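Enhancer of mRNA-decapping protein 3 (Homo sapiens, PDB 2VC8) binds single-stranded RNA and promotes mRNA decapping and degradation, its LSm domain, the part in this crystal, probably mediating contact with DCP1A and targeting to P-bodies. Local coordinates at residues Gln24-Ala29 against Ser38-Phe43. Numbering follows the deposited sequence.
Sequences QGRVSA and SLTRPF
Leu39 lies obliquely across Val27 on the buried face of an antiparallel strand pair, its CD2 methyl meeting CG2 of Val27 at 3.7 Å. With CG anti to the carbonyl carbon (chi1 -56°), the fork spreads its methyls along 24-29, CD2 toward Val27 and CD1 toward the Gly25 backbone, 3.9 Å from the Gly25 N. A branched, wholly apolar residue suits this place, and an alanine here would probably open a gap beside Val27 and take away the methyls that lie against the Gly25 backbone. Gly25 has no side chain of its own, and a CB there would press on Thr40 O and the Pro42 backbone, where segment 38-43 turns its corner at Thr40 and Arg41. Thr40 N still gives its hydrogen directly to Arg26 O, but the return link passes through a water, which takes the Arg26 N-H and donates to Thr40 O. Beyond it, Gln24 and Phe43 exchange two backbone hydrogen bonds.

At the other end Ser28 and Ala29 both face Ser38, a classic beta bulge. Ser38 O receives the Ser28 N-H at 2.9 Å and a weak bond from Ser28 OG, which chi1 of 53° swings toward it; a serine suits the place because its short side chain lets OG reach that oxygen. In the conformer given, Thr40 CG2 lies beside Ser28 CB. Ala29 sets just a methyl against Ser38 CB and OG, consistent with the Ser38 hydroxyl turning to bond Thr55 OG1.

The contact joins strand 22-31 to both arms of the bent segment, strands 36-39 and 42-44, within the curled antiparallel sheet of the Sm fold. Strand 11-15 pairs with the opposite edge of 22-31 and lends Val12 to Val27 and Leu39, whereas strand 53-57 flanks 36-39, setting Phe56 against Leu39.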
# COMPACT_ATOMS: atom_id res chain seq x y z
N GLN A 24 -4.35 -1.07 4.81
CA GLN A 24 -3.05 -1.16 5.42
C GLN A 24 -2.36 -2.47 4.99
O GLN A 24 -3.01 -3.49 4.87
CB GLN A 24 -3.12 -1.12 6.94
CG GLN A 24 -3.95 0.02 7.47
CD GLN A 24 -3.72 0.32 8.93
OE1 GLN A 24 -3.46 -0.58 9.72
NE2 GLN A 24 -3.87 1.58 9.31
N GLY A 25 -1.07 -2.41 4.71
CA GLY A 25 -0.35 -3.60 4.30
C GLY A 25 1.06 -3.36 3.91
O GLY A 25 1.51 -2.23 3.81
N ARG A 26 1.78 -4.43 3.70
CA ARG A 26 3.08 -4.35 3.11
C ARG A 26 3.08 -3.95 1.63
O ARG A 26 2.33 -4.53 0.85
CB ARG A 26 3.72 -5.72 3.31
CG ARG A 26 5.08 -5.83 2.64
CD ARG A 26 6.18 -5.64 3.51
NE ARG A 26 6.20 -6.61 4.60
CZ ARG A 26 6.92 -6.43 5.70
NH1 ARG A 26 7.67 -5.33 5.86
NH2 ARG A 26 6.88 -7.31 6.66
N VAL A 27 3.95 -3.03 1.26
CA VAL A 27 4.13 -2.60 -0.12
C VAL A 27 4.95 -3.66 -0.86
O VAL A 27 6.17 -3.83 -0.59
CB VAL A 27 4.79 -1.21 -0.26
CG1 VAL A 27 4.97 -0.84 -1.71
CG2 VAL A 27 3.91 -0.18 0.47
N SER A 28 4.26 -4.40 -1.72
CA SER A 28 4.87 -5.47 -2.49
C SER A 28 5.36 -5.05 -3.83
O SER A 28 6.13 -5.78 -4.45
CB SER A 28 3.88 -6.61 -2.67
OG SER A 28 2.65 -6.13 -3.21
N ALA A 29 4.84 -3.95 -4.32
CA ALA A 29 5.23 -3.45 -5.64
C ALA A 29 5.01 -1.97 -5.79
O ALA A 29 4.08 -1.43 -5.17
CB ALA A 29 4.52 -4.29 -6.83
N SER A 38 1.29 -1.26 -4.77
CA SER A 38 0.56 -2.53 -4.48
C SER A 38 0.79 -2.97 -3.08
O SER A 38 1.96 -2.94 -2.59
CB SER A 38 1.03 -3.64 -5.43
OG SER A 38 0.88 -3.24 -6.81
N LEU A 39 -0.28 -3.38 -2.40
CA LEU A 39 -0.22 -3.94 -1.05
C LEU A 39 -0.56 -5.42 -1.08
O LEU A 39 -1.47 -5.85 -1.75
CB LEU A 39 -1.21 -3.26 -0.12
CG LEU A 39 -1.10 -1.74 0.03
CD1 LEU A 39 -2.08 -1.29 1.07
CD2 LEU A 39 0.38 -1.27 0.28
N THR A 40 0.23 -6.21 -0.36
CA THR A 40 -0.09 -7.62 -0.24
C THR A 40 -0.87 -7.88 1.06
O THR A 40 -0.65 -7.27 2.10
CB THR A 40 1.14 -8.59 -0.48
OG1 THR A 40 0.89 -9.90 0.08
CG2 THR A 40 2.44 -8.01 0.05
N ARG A 41 -1.84 -8.75 0.95
CA ARG A 41 -2.66 -9.15 2.08
C ARG A 41 -3.15 -7.95 2.89
O ARG A 41 -3.00 -7.93 4.12
CB ARG A 41 -1.86 -10.11 3.01
CG ARG A 41 -1.45 -11.39 2.29
CD ARG A 41 -0.92 -12.44 3.24
NE ARG A 41 0.49 -12.60 3.04
CZ ARG A 41 1.46 -12.18 3.85
NH1 ARG A 41 1.22 -11.52 5.00
NH2 ARG A 41 2.71 -12.43 3.47
N PRO A 42 -3.70 -6.93 2.24
CA PRO A 42 -4.05 -5.77 2.99
C PRO A 42 -5.26 -5.98 3.88
O PRO A 42 -6.06 -6.89 3.67
CB PRO A 42 -4.42 -4.74 1.91
CG PRO A 42 -4.84 -5.54 0.82
CD PRO A 42 -4.05 -6.83 0.82
N PHE A 43 -5.35 -5.14 4.89
CA PHE A 43 -6.47 -4.99 5.80
C PHE A 43 -7.23 -3.71 5.41
O PHE A 43 -6.67 -2.73 4.96
CB PHE A 43 -5.98 -4.82 7.25
CG PHE A 43 -5.97 -6.10 8.05
CD1 PHE A 43 -5.19 -7.12 7.65
CD2 PHE A 43 -6.70 -6.22 9.22
CE1 PHE A 43 -5.18 -8.36 8.37
CE2 PHE A 43 -6.67 -7.42 9.95
CZ PHE A 43 -5.91 -8.47 9.51
O HOH W 1 0.41 -6.92 4.63